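Local structure of pentatricopeptide repeat-containing protein 10, chloroplastic (4M59) at residues L43-E47 against M75-A79; Y122-L126 against V150-M154; Y285-M289 against L304-M308; Y320-L324 against M339-M343; L464-A468 against T498-A502. The protein binds specific single-stranded intergenic sequences of chloroplast mRNAs and blocks exonucleases there, which stabilises the transcripts. The protein carries 4 engineered substitutions. One frame throughout, in Å; residues are numbered along the deposited sequence.

Contact 1. Residues L43-E47 against M75-A79; sequences LKALE and MVVRA
L43 and E47 meet M75, V76 and A79 where two nearly parallel helices of the alpha-solenoid lie next to each other, helix 39-47 beside helix 70-82. The segment axes approach to 10.2 Å at an angle of 20°, and the intervening helix 52-65 presents L59 to both L43 and V76. The second segment belongs to the predicted first PPR repeat.

The apolar part is narrow and tight: L43 CD1 meets V76 CG2 at 3.2 Å, a short approach for two methyl groups. On the outer side the M75 thioether bends over the K44 backbone, with SD 3.8 Å from K44 CA. The modelled position of its methyl against the K44 chain is doubtful and supports no conclusion.

The polar part belongs to E47. With CG anti to its carbonyl carbon (chi1 -68°) and the chain extended beyond, the carboxylate reaches across to helix 70-82. There OE2 comes 2.9 Å from M75 O, but both are acceptors and this is proximity without a bond; R82, about one turn beyond A79, touches the same side chain. Cut back to an alanine here, the side chain would no longer reach the neighbouring helix, and the A79 methyl would probably lose its cover and face a gap. That cover is close in the model, with E47 OE1 3.3 Å from A79 CB.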
# COMPACT_ATOMS: atom_id res chain seq x y z
N LEU A 43 -11.74 -42.02 12.17
CA LEU A 43 -11.57 -40.57 12.30
C LEU A 43 -10.21 -40.23 12.90
O LEU A 43 -9.49 -39.38 12.39
CB LEU A 43 -12.69 -39.98 13.15
CG LEU A 43 -14.11 -40.19 12.64
CD1 LEU A 43 -15.04 -39.11 13.19
CD2 LEU A 43 -14.14 -40.21 11.12
N LYS A 44 -9.88 -40.91 14.00
CA LYS A 44 -8.62 -40.69 14.69
C LYS A 44 -7.45 -41.00 13.77
O LYS A 44 -6.42 -40.33 13.82
CB LYS A 44 -8.54 -41.57 15.94
CG LYS A 44 -7.30 -41.33 16.79
CD LYS A 44 -7.62 -41.42 18.27
CE LYS A 44 -6.36 -41.60 19.10
NZ LYS A 44 -6.56 -41.21 20.52
N ALA A 45 -7.62 -42.00 12.91
CA ALA A 45 -6.57 -42.35 11.97
C ALA A 45 -6.45 -41.34 10.85
O ALA A 45 -5.35 -41.01 10.43
CB ALA A 45 -6.81 -43.73 11.40
N LEU A 46 -7.57 -40.86 10.35
CA LEU A 46 -7.53 -39.93 9.24
C LEU A 46 -6.88 -38.62 9.65
O LEU A 46 -6.29 -37.95 8.82
CB LEU A 46 -8.93 -39.69 8.70
CG LEU A 46 -9.58 -40.91 8.04
CD1 LEU A 46 -11.08 -40.73 7.95
CD2 LEU A 46 -9.02 -41.11 6.67
N GLU A 47 -7.00 -38.27 10.93
CA GLU A 47 -6.42 -37.04 11.44
C GLU A 47 -4.93 -37.21 11.73
O GLU A 47 -4.17 -36.24 11.72
CB GLU A 47 -7.15 -36.59 12.71
CG GLU A 47 -8.59 -36.14 12.47
CD GLU A 47 -9.29 -35.73 13.75
OE1 GLU A 47 -8.60 -35.53 14.77
OE2 GLU A 47 -10.54 -35.62 13.73
N MET A 75 -14.75 -35.88 18.04
CA MET A 75 -13.39 -36.18 17.62
C MET A 75 -12.98 -35.36 16.41
O MET A 75 -11.81 -35.03 16.24
CB MET A 75 -13.25 -37.67 17.31
CG MET A 75 -12.11 -38.35 18.06
SD MET A 75 -10.62 -38.48 17.06
CE MET A 75 -9.48 -39.18 18.25
N VAL A 76 -13.95 -35.03 15.56
CA VAL A 76 -13.68 -34.28 14.36
C VAL A 76 -13.58 -32.81 14.70
O VAL A 76 -12.77 -32.09 14.14
CB VAL A 76 -14.76 -34.54 13.33
CG1 VAL A 76 -14.67 -33.56 12.22
CG2 VAL A 76 -14.62 -35.92 12.79
N VAL A 77 -14.39 -32.39 15.65
CA VAL A 77 -14.42 -31.01 16.10
C VAL A 77 -13.13 -30.56 16.76
O VAL A 77 -12.71 -29.43 16.58
CB VAL A 77 -15.60 -30.79 17.04
CG1 VAL A 77 -15.52 -29.45 17.68
CG2 VAL A 77 -16.89 -30.91 16.29
N ARG A 78 -12.51 -31.44 17.53
CA ARG A 78 -11.27 -31.10 18.21
C ARG A 78 -10.19 -30.74 17.20
O ARG A 78 -9.39 -29.83 17.42
CB ARG A 78 -10.79 -32.26 19.09
CG ARG A 78 -9.35 -32.14 19.55
CD ARG A 78 -9.23 -32.31 21.05
NE ARG A 78 -8.28 -33.35 21.42
CZ ARG A 78 -8.62 -34.57 21.82
NH1 ARG A 78 -9.90 -34.90 21.93
NH2 ARG A 78 -7.69 -35.45 22.13
N ALA A 79 -10.17 -31.47 16.09
CA ALA A 79 -9.22 -31.25 15.02
C ALA A 79 -9.51 -29.96 14.29
O ALA A 79 -8.64 -29.13 14.12
CB ALA A 79 -9.28 -32.39 14.07

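Contact 2. Residues Y122-L126 against V150-M154; sequences YERAL and VYGRM
Y122 packs its CB and ring against V150, R153 and M154, the tight half of a contact that joins the predicted second and third PPR repeats in the alpha-solenoid. V150 CG1 reaches Y122 CB at 3.5 Å, and the CA atoms of these two residues are 5.8 Å apart, a close backbone approach. M154 runs past the tyrosine in the opposite sense, its CG 3.6 Å from Y122 CD2. At the far end of the ring Y122 OH lies 3.5 Å from R153 CB, so the tyrosine rests on the aliphatic root of the arginine. L126 CD1 and M154 CE meet tip to tip at 3.9 Å. The same leucine methyl, L126 CD1, touches Y151 CE1 at 3.5 Å, so that L126 is shared among V150, Y151 and M154.

The packing thins toward solvent at the exposed E123. A bend at the last torsion of M154 (chi3 74°) brings its methyl in beside the E123 carboxylate, with OE2 3.7 Å from M154 CE, a contact without polar pairing. The outer part of R153 also leaves the packed core: extended from CG to NE, it leads away from the tyrosine's helix, and its guanidinium forms a salt bridge to D149 through NE and another to a phosphate of the bound RNA through NH2.

Helix 106-117 packs against the contact through S117, which touches both Y122 and V150, and through L113 on A125. Helix 158-170 receives Y151 on I161 and L164.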
# COMPACT_ATOMS: atom_id res chain seq x y z
N TYR A 122 -23.53 -14.43 17.16
CA TYR A 122 -23.64 -14.34 18.61
C TYR A 122 -24.99 -14.81 19.12
O TYR A 122 -25.07 -15.70 19.97
CB TYR A 122 -23.37 -12.90 19.06
CG TYR A 122 -22.08 -12.33 18.52
CD1 TYR A 122 -20.95 -13.12 18.40
CD2 TYR A 122 -21.99 -11.00 18.13
CE1 TYR A 122 -19.76 -12.61 17.92
CE2 TYR A 122 -20.81 -10.48 17.64
CZ TYR A 122 -19.70 -11.29 17.53
OH TYR A 122 -18.52 -10.78 17.05
N GLU A 123 -26.06 -14.20 18.61
CA GLU A 123 -27.41 -14.56 19.02
C GLU A 123 -27.63 -16.06 18.96
O GLU A 123 -28.50 -16.60 19.65
CB GLU A 123 -28.44 -13.84 18.15
CG GLU A 123 -28.33 -12.33 18.17
CD GLU A 123 -28.87 -11.72 19.45
OE1 GLU A 123 -29.03 -10.49 19.51
OE2 GLU A 123 -29.13 -12.49 20.41
N ARG A 124 -26.83 -16.74 18.14
CA ARG A 124 -26.94 -18.19 17.99
C ARG A 124 -26.09 -18.90 19.04
O ARG A 124 -26.45 -19.98 19.50
CB ARG A 124 -26.51 -18.61 16.59
CG ARG A 124 -27.26 -19.81 16.04
CD ARG A 124 -26.53 -21.11 16.36
NE ARG A 124 -27.28 -21.93 17.30
CZ ARG A 124 -28.10 -22.92 16.95
NH1 ARG A 124 -28.28 -23.21 15.67
NH2 ARG A 124 -28.73 -23.62 17.88
N ALA A 125 -24.97 -18.30 19.40
CA ALA A 125 -24.07 -18.88 20.38
C ALA A 125 -24.73 -18.92 21.75
O ALA A 125 -24.56 -19.87 22.51
CB ALA A 125 -22.77 -18.08 20.45
N LEU A 126 -25.49 -17.88 22.06
CA LEU A 126 -26.20 -17.80 23.33
C LEU A 126 -27.29 -18.85 23.41
O LEU A 126 -27.58 -19.38 24.48
CB LEU A 126 -26.80 -16.40 23.52
CG LEU A 126 -25.80 -15.25 23.63
CD1 LEU A 126 -26.49 -13.99 24.10
CD2 LEU A 126 -24.65 -15.62 24.55
N VAL A 150 -18.69 -13.24 23.72
CA VAL A 150 -19.83 -13.05 22.85
C VAL A 150 -20.69 -11.90 23.34
O VAL A 150 -21.18 -11.11 22.56
CB VAL A 150 -20.66 -14.33 22.76
CG1 VAL A 150 -21.94 -14.07 22.03
CG2 VAL A 150 -19.90 -15.38 22.05
N TYR A 151 -20.85 -11.80 24.65
CA TYR A 151 -21.60 -10.71 25.25
C TYR A 151 -20.92 -9.39 24.94
O TYR A 151 -21.58 -8.37 24.76
CB TYR A 151 -21.70 -10.90 26.76
CG TYR A 151 -22.81 -11.82 27.22
CD1 TYR A 151 -24.03 -11.85 26.56
CD2 TYR A 151 -22.63 -12.66 28.31
CE1 TYR A 151 -25.04 -12.69 26.98
CE2 TYR A 151 -23.63 -13.50 28.73
CZ TYR A 151 -24.84 -13.51 28.06
OH TYR A 151 -25.84 -14.35 28.48
N GLY A 152 -19.59 -9.42 24.89
CA GLY A 152 -18.81 -8.22 24.73
C GLY A 152 -18.74 -7.66 23.33
O GLY A 152 -18.24 -6.57 23.13
N ARG A 153 -19.22 -8.43 22.36
CA ARG A 153 -19.13 -8.02 20.96
C ARG A 153 -20.51 -7.71 20.39
O ARG A 153 -20.64 -7.35 19.22
CB ARG A 153 -18.45 -9.11 20.13
CG ARG A 153 -17.28 -9.78 20.82
CD ARG A 153 -16.31 -10.37 19.82
NE ARG A 153 -15.09 -10.86 20.46
CZ ARG A 153 -13.87 -10.43 20.17
NH1 ARG A 153 -13.69 -9.49 19.25
NH2 ARG A 153 -12.82 -10.94 20.80
N MET A 154 -21.53 -7.84 21.22
CA MET A 154 -22.89 -7.58 20.80
C MET A 154 -23.25 -6.16 21.12
O MET A 154 -23.85 -5.46 20.32
CB MET A 154 -23.85 -8.52 21.50
CG MET A 154 -23.64 -9.97 21.17
SD MET A 154 -24.45 -11.09 22.30
CE MET A 154 -26.13 -10.89 21.78

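Contact 3. Residues Y285-M289 against L304-M308; sequences YNTVM and LFDQM
Y285 and M308 stand level at one end and M289 and L304 at the other, with CA separations of 7.1 and 7.0 Å, as two helix segments run antiparallel at 170° with axes 10.8 Å apart. The side chain of L304 fills the space between. Its CG lies anti to the backbone N (chi1 -179°), which directs the branched end at the facing helix: CD2 packs 3.5 Å from Y285 CD1 and also touches the M289 methyl, while CD1 meets V288 CG1 at 3.7 Å.

This is the helix-turn-helix hairpin of a PPR unit, helix 282-295 against helix 298-310, both within the predicted seventh repeat. Along it, M308 covers one face of the tyrosine: CB sits 4.1 Å from the Y285 ring centroid and 18° off the normal, a CH-pi contact, and the extended chain carries the sulfur into an oblique Met-aromatic approach. A leucine in place of Y285 would probably leave M308 without the ring face it lies on and open a gap beside L304 CD2.

At the other end M289 SD lies 3.8 Å from F305 CB, making a second oblique Met-aromatic contact with that ring, and the bend at chi3 turns the methyl back to L304. F305 also packs on T319 and V323 of helix 317-328. Next to Y285 in the chain, N286 ND2 is hydrogen-bonded to the Q593 carbonyl of the second subunit.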
# COMPACT_ATOMS: atom_id res chain seq x y z
N TYR A 285 12.94 1.72 23.86
CA TYR A 285 12.87 2.98 23.14
C TYR A 285 12.53 2.77 21.68
O TYR A 285 11.80 3.56 21.09
CB TYR A 285 14.19 3.74 23.26
CG TYR A 285 14.33 4.52 24.55
CD1 TYR A 285 13.27 5.26 25.05
CD2 TYR A 285 15.52 4.52 25.26
CE1 TYR A 285 13.39 5.98 26.23
CE2 TYR A 285 15.65 5.23 26.44
CZ TYR A 285 14.58 5.96 26.91
OH TYR A 285 14.71 6.67 28.08
N ASN A 286 13.06 1.70 21.08
CA ASN A 286 12.81 1.46 19.68
C ASN A 286 11.42 0.95 19.48
O ASN A 286 10.80 1.18 18.46
CB ASN A 286 13.81 0.46 19.13
CG ASN A 286 15.10 1.10 18.75
OD1 ASN A 286 15.14 2.06 18.00
ND2 ASN A 286 16.18 0.58 19.29
N THR A 287 10.92 0.25 20.48
CA THR A 287 9.61 -0.33 20.37
C THR A 287 8.56 0.75 20.35
O THR A 287 7.63 0.69 19.57
CB THR A 287 9.37 -1.33 21.49
OG1 THR A 287 10.20 -2.47 21.28
CG2 THR A 287 7.95 -1.78 21.48
N VAL A 288 8.74 1.77 21.17
CA VAL A 288 7.79 2.87 21.20
C VAL A 288 8.00 3.83 20.04
O VAL A 288 7.04 4.37 19.50
CB VAL A 288 7.84 3.60 22.54
CG1 VAL A 288 9.24 3.59 23.07
CG2 VAL A 288 7.34 5.01 22.41
N MET A 289 9.24 4.02 19.63
CA MET A 289 9.51 4.87 18.49
C MET A 289 8.85 4.30 17.25
O MET A 289 8.18 5.01 16.51
CB MET A 289 11.02 5.02 18.27
CG MET A 289 11.51 6.44 18.44
SD MET A 289 13.25 6.68 18.10
CE MET A 289 13.96 5.63 19.34
N LEU A 304 11.20 11.55 20.98
CA LEU A 304 11.71 10.57 21.92
C LEU A 304 13.17 10.38 21.65
O LEU A 304 13.96 10.19 22.56
CB LEU A 304 11.03 9.21 21.78
CG LEU A 304 11.47 8.08 22.73
CD1 LEU A 304 10.35 7.09 22.89
CD2 LEU A 304 12.71 7.33 22.28
N PHE A 305 13.51 10.42 20.38
CA PHE A 305 14.86 10.11 20.01
C PHE A 305 15.78 11.15 20.60
O PHE A 305 16.89 10.84 20.99
CB PHE A 305 15.01 9.98 18.50
CG PHE A 305 16.27 9.32 18.10
CD1 PHE A 305 16.71 8.22 18.79
CD2 PHE A 305 17.01 9.78 17.06
CE1 PHE A 305 17.86 7.61 18.44
CE2 PHE A 305 18.16 9.17 16.72
CZ PHE A 305 18.58 8.08 17.41
N ASP A 306 15.29 12.39 20.67
CA ASP A 306 16.05 13.47 21.28
C ASP A 306 16.29 13.18 22.76
O ASP A 306 17.30 13.58 23.33
CB ASP A 306 15.30 14.79 21.13
CG ASP A 306 15.76 15.60 19.94
OD1 ASP A 306 16.71 15.16 19.26
OD2 ASP A 306 15.17 16.67 19.68
N GLN A 307 15.35 12.47 23.38
CA GLN A 307 15.42 12.16 24.80
C GLN A 307 16.30 10.95 25.10
O GLN A 307 17.12 10.97 26.01
CB GLN A 307 14.02 11.95 25.38
CG GLN A 307 13.30 13.24 25.73
CD GLN A 307 13.20 14.19 24.55
OE1 GLN A 307 13.81 13.97 23.51
NE2 GLN A 307 12.43 15.26 24.72
N MET A 308 16.12 9.88 24.33
CA MET A 308 16.91 8.67 24.53
C MET A 308 18.39 9.01 24.66
O MET A 308 19.17 8.24 25.22
CB MET A 308 16.70 7.69 23.37
CG MET A 308 17.60 6.46 23.44
SD MET A 308 17.45 5.41 21.99
CE MET A 308 18.79 4.25 22.27

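Contact 4. Residues Y320-L324 against M339-M343; sequences YNLVL and MLGEM
M343 lies across the face of Y320 at the centre of this hairpin, its CG 3.7 Å from the ring centroid and only 12° off the normal. That position over the middle of the ring marks a CH-pi contact, with the sulfur following obliquely as a Met-aromatic partner. Having CG anti to its own carbonyl carbon (chi1 -67°) lets the methionine lie along the tyrosine and take SD on to L324 CD1, 4.1 Å away.

M339 approaches the same ring differently, at the edge: its CG is 3.7 Å from Y320 CD1, and its sulfur lies near the ring plane. The bent end of M339 then turns across V323, with SD 3.7 Å from V323 CG1, while L324 CD2 packs 4.0 Å from M339 CB. Two methionines thus fit one tyrosine from face and rim.

Outward, the phenol reaches the polar border. Y320 OH donates a weak hydrogen bond of 3.1 Å to E342 OE2, whose carboxylate stands almost perpendicular to the ring; K309 forms a long, weak ion pair with the same oxygen.

The two segments run antiparallel at 172° in the predicted eighth PPR repeat. Helix 298-310 of the preceding hairpin packs against them, with F305 meeting the Y320 ring edge-to-face and L302 touching V323. Helix 352-359, which follows in the chain, sets T357 against L324 and T354 against M343.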
# COMPACT_ATOMS: atom_id res chain seq x y z
N TYR A 320 19.75 3.98 14.54
CA TYR A 320 19.74 5.09 13.61
C TYR A 320 19.10 4.73 12.29
O TYR A 320 18.30 5.50 11.79
CB TYR A 320 21.16 5.60 13.40
CG TYR A 320 21.59 6.72 14.31
CD1 TYR A 320 21.06 7.98 14.19
CD2 TYR A 320 22.55 6.53 15.28
CE1 TYR A 320 21.45 9.00 15.00
CE2 TYR A 320 22.94 7.55 16.10
CZ TYR A 320 22.38 8.78 15.95
OH TYR A 320 22.77 9.81 16.76
N ASN A 321 19.44 3.58 11.72
CA ASN A 321 18.85 3.16 10.46
C ASN A 321 17.35 3.07 10.59
O ASN A 321 16.62 3.35 9.66
CB ASN A 321 19.35 1.79 10.04
CG ASN A 321 20.82 1.73 9.93
OD1 ASN A 321 21.41 0.67 10.03
ND2 ASN A 321 21.43 2.87 9.70
N LEU A 322 16.92 2.62 11.75
CA LEU A 322 15.53 2.49 12.05
C LEU A 322 14.87 3.84 11.90
O LEU A 322 13.84 3.96 11.27
CB LEU A 322 15.40 1.98 13.48
CG LEU A 322 14.06 1.67 14.12
CD1 LEU A 322 14.24 0.47 14.97
CD2 LEU A 322 13.57 2.81 14.98
N VAL A 323 15.51 4.85 12.47
CA VAL A 323 14.97 6.20 12.44
C VAL A 323 15.01 6.78 11.05
O VAL A 323 14.10 7.46 10.61
CB VAL A 323 15.75 7.11 13.38
CG1 VAL A 323 15.13 8.46 13.43
CG2 VAL A 323 15.80 6.52 14.75
N LEU A 324 16.10 6.50 10.34
CA LEU A 324 16.26 6.98 8.99
C LEU A 324 15.19 6.42 8.08
O LEU A 324 14.64 7.13 7.26
CB LEU A 324 17.65 6.62 8.47
CG LEU A 324 18.79 7.35 9.16
CD1 LEU A 324 20.10 6.77 8.79
CD2 LEU A 324 18.76 8.79 8.79
N MET A 339 21.10 13.83 10.35
CA MET A 339 21.18 12.66 11.19
C MET A 339 22.35 11.78 10.82
O MET A 339 22.95 11.15 11.66
CB MET A 339 19.88 11.88 11.10
CG MET A 339 19.77 10.80 12.13
SD MET A 339 18.08 10.60 12.67
CE MET A 339 17.84 12.17 13.48
N LEU A 340 22.68 11.76 9.53
CA LEU A 340 23.82 10.99 9.04
C LEU A 340 25.12 11.59 9.57
O LEU A 340 26.09 10.87 9.82
CB LEU A 340 23.83 10.95 7.52
CG LEU A 340 25.03 10.27 6.86
CD1 LEU A 340 25.19 8.85 7.38
CD2 LEU A 340 24.90 10.27 5.35
N GLY A 341 25.14 12.91 9.72
CA GLY A 341 26.30 13.60 10.23
C GLY A 341 26.46 13.40 11.72
O GLY A 341 27.55 13.14 12.20
N GLU A 342 25.39 13.52 12.45
CA GLU A 342 25.45 13.31 13.86
C GLU A 342 25.90 11.93 14.13
O GLU A 342 26.58 11.68 15.09
CB GLU A 342 24.07 13.46 14.42
CG GLU A 342 23.97 13.18 15.86
CD GLU A 342 22.58 13.45 16.40
OE1 GLU A 342 21.87 14.30 15.84
OE2 GLU A 342 22.19 12.82 17.39
N MET A 343 25.51 11.00 13.28
CA MET A 343 25.98 9.65 13.41
C MET A 343 27.47 9.66 13.41
O MET A 343 28.06 9.42 14.41
CB MET A 343 25.52 8.76 12.27
CG MET A 343 24.08 8.52 12.24
SD MET A 343 23.54 7.65 10.82
CE MET A 343 24.52 6.25 10.98

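Contact 5. Residues L464-A468 against T498-A502; sequences LQCYA and TLVIA
Side-by-side packing of helices from adjacent PPR repeats, the contact that stacks one repeat on the next in the alpha-solenoid, brings L464 and A468 of the predicted repeat 12 against T498 and A502 of the predicted repeat 13. The segments are almost exactly parallel, 5° apart with axes 9.6 Å from each other. The closest backbone pair is A468 and A502, whose CA atoms are 5.0 Å apart, a spacing that fits two methyl side chains facing each other.

L464 does most of the apolar work. Its CG is anti to the backbone N (chi1 -165°), and the branched end lies alongside T498, pointing the other way, with L464 CD2 3.6 Å from T498 CG2. L464 CD2 also meets L499 CD2 at 3.7 Å, the two leucines set roughly perpendicular. Helix 473-483, which links the two in sequence, covers this side with I479 on L464 and I476 on L499.

T498 divides its branches by character. Its methyl serves the interface, whereas OG1 is hydrogen-bonded to S461 OG and V494 O, which satisfies a buried hydroxyl. Q465 packs its CG 3.6 Å from T498 CG2.

The contact lies close to the RNA, for I501 packs on a sugar of the bound strand. Between the alanines the methyls themselves touch, A468 CB to A502 CB, at 3.8 Å.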
# COMPACT_ATOMS: atom_id res chain seq x y z
N LEU A 464 7.53 0.45 -23.13
CA LEU A 464 6.24 0.81 -23.65
C LEU A 464 5.98 2.24 -23.32
O LEU A 464 5.67 3.03 -24.18
CB LEU A 464 5.20 -0.07 -23.00
CG LEU A 464 3.86 -0.07 -23.69
CD1 LEU A 464 4.06 -0.31 -25.14
CD2 LEU A 464 3.07 -1.18 -23.09
N GLN A 465 6.10 2.57 -22.05
CA GLN A 465 5.88 3.92 -21.59
C GLN A 465 6.82 4.85 -22.33
O GLN A 465 6.46 5.97 -22.67
CB GLN A 465 6.11 4.02 -20.09
CG GLN A 465 5.00 3.42 -19.27
CD GLN A 465 5.24 3.50 -17.78
OE1 GLN A 465 6.37 3.45 -17.32
NE2 GLN A 465 4.17 3.63 -17.01
N CYS A 466 8.03 4.37 -22.56
CA CYS A 466 9.06 5.14 -23.24
C CYS A 466 8.61 5.57 -24.63
O CYS A 466 8.97 6.66 -25.09
CB CYS A 466 10.35 4.33 -23.34
SG CYS A 466 11.87 5.31 -23.20
N TYR A 467 7.84 4.72 -25.29
CA TYR A 467 7.39 5.03 -26.64
C TYR A 467 6.22 5.98 -26.58
O TYR A 467 5.94 6.71 -27.51
CB TYR A 467 6.93 3.76 -27.36
CG TYR A 467 8.02 2.87 -27.93
CD1 TYR A 467 8.86 3.33 -28.92
CD2 TYR A 467 8.16 1.57 -27.52
CE1 TYR A 467 9.84 2.53 -29.45
CE2 TYR A 467 9.14 0.75 -28.05
CZ TYR A 467 9.97 1.24 -29.02
OH TYR A 467 10.94 0.44 -29.55
N ALA A 468 5.51 5.95 -25.47
CA ALA A 468 4.29 6.72 -25.35
C ALA A 468 4.57 8.20 -25.22
O ALA A 468 3.94 9.02 -25.87
CB ALA A 468 3.52 6.24 -24.17
N THR A 498 -0.38 -0.97 -19.05
CA THR A 498 0.55 -0.05 -19.67
C THR A 498 0.19 0.18 -21.14
O THR A 498 0.71 1.08 -21.77
CB THR A 498 1.98 -0.59 -19.54
OG1 THR A 498 2.22 -0.97 -18.18
CG2 THR A 498 3.00 0.45 -19.91
N LEU A 499 -0.72 -0.62 -21.66
CA LEU A 499 -1.09 -0.52 -23.07
C LEU A 499 -2.31 0.34 -23.29
O LEU A 499 -2.38 1.07 -24.27
CB LEU A 499 -1.33 -1.90 -23.66
CG LEU A 499 -0.12 -2.54 -24.32
CD1 LEU A 499 -0.46 -3.91 -24.80
CD2 LEU A 499 0.32 -1.68 -25.46
N VAL A 500 -3.28 0.25 -22.40
CA VAL A 500 -4.45 1.09 -22.49
C VAL A 500 -4.02 2.53 -22.37
O VAL A 500 -4.55 3.40 -23.04
CB VAL A 500 -5.41 0.78 -21.36
CG1 VAL A 500 -6.47 1.81 -21.29
CG2 VAL A 500 -6.02 -0.57 -21.58
N ILE A 501 -3.02 2.75 -21.54
CA ILE A 501 -2.50 4.08 -21.29
C ILE A 501 -1.65 4.58 -22.44
O ILE A 501 -1.82 5.70 -22.89
CB ILE A 501 -1.67 4.08 -20.00
CG1 ILE A 501 -2.59 3.97 -18.80
CG2 ILE A 501 -0.84 5.33 -19.90
CD1 ILE A 501 -1.87 3.82 -17.50
N ALA A 502 -0.74 3.75 -22.91
CA ALA A 502 0.21 4.18 -23.92
C ALA A 502 -0.45 4.40 -25.26
O ALA A 502 0.14 4.99 -26.14
CB ALA A 502 1.32 3.18 -24.05

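In the fold
From the N terminus the five contacts follow one another in series; none nests in or crosses another, as expected of a solenoid built by local contacts. Contact 1 closes a loop of 27 residues holding helix 52-65, and contact 2 one of 23, joining predicted repeats 2 and 3. Contacts 3 and 4 each close 14 residues within a single predicted repeat; their centres are 13 Å apart, and they touch where N286 meets L322 and F305 meets Y320 and V323, so hairpin packs on hairpin. Contact 5 spans 29 residues and ties predicted repeats 12 and 13, its centre about 54 Å from that of contact 2, on opposite sides of the chain's centre.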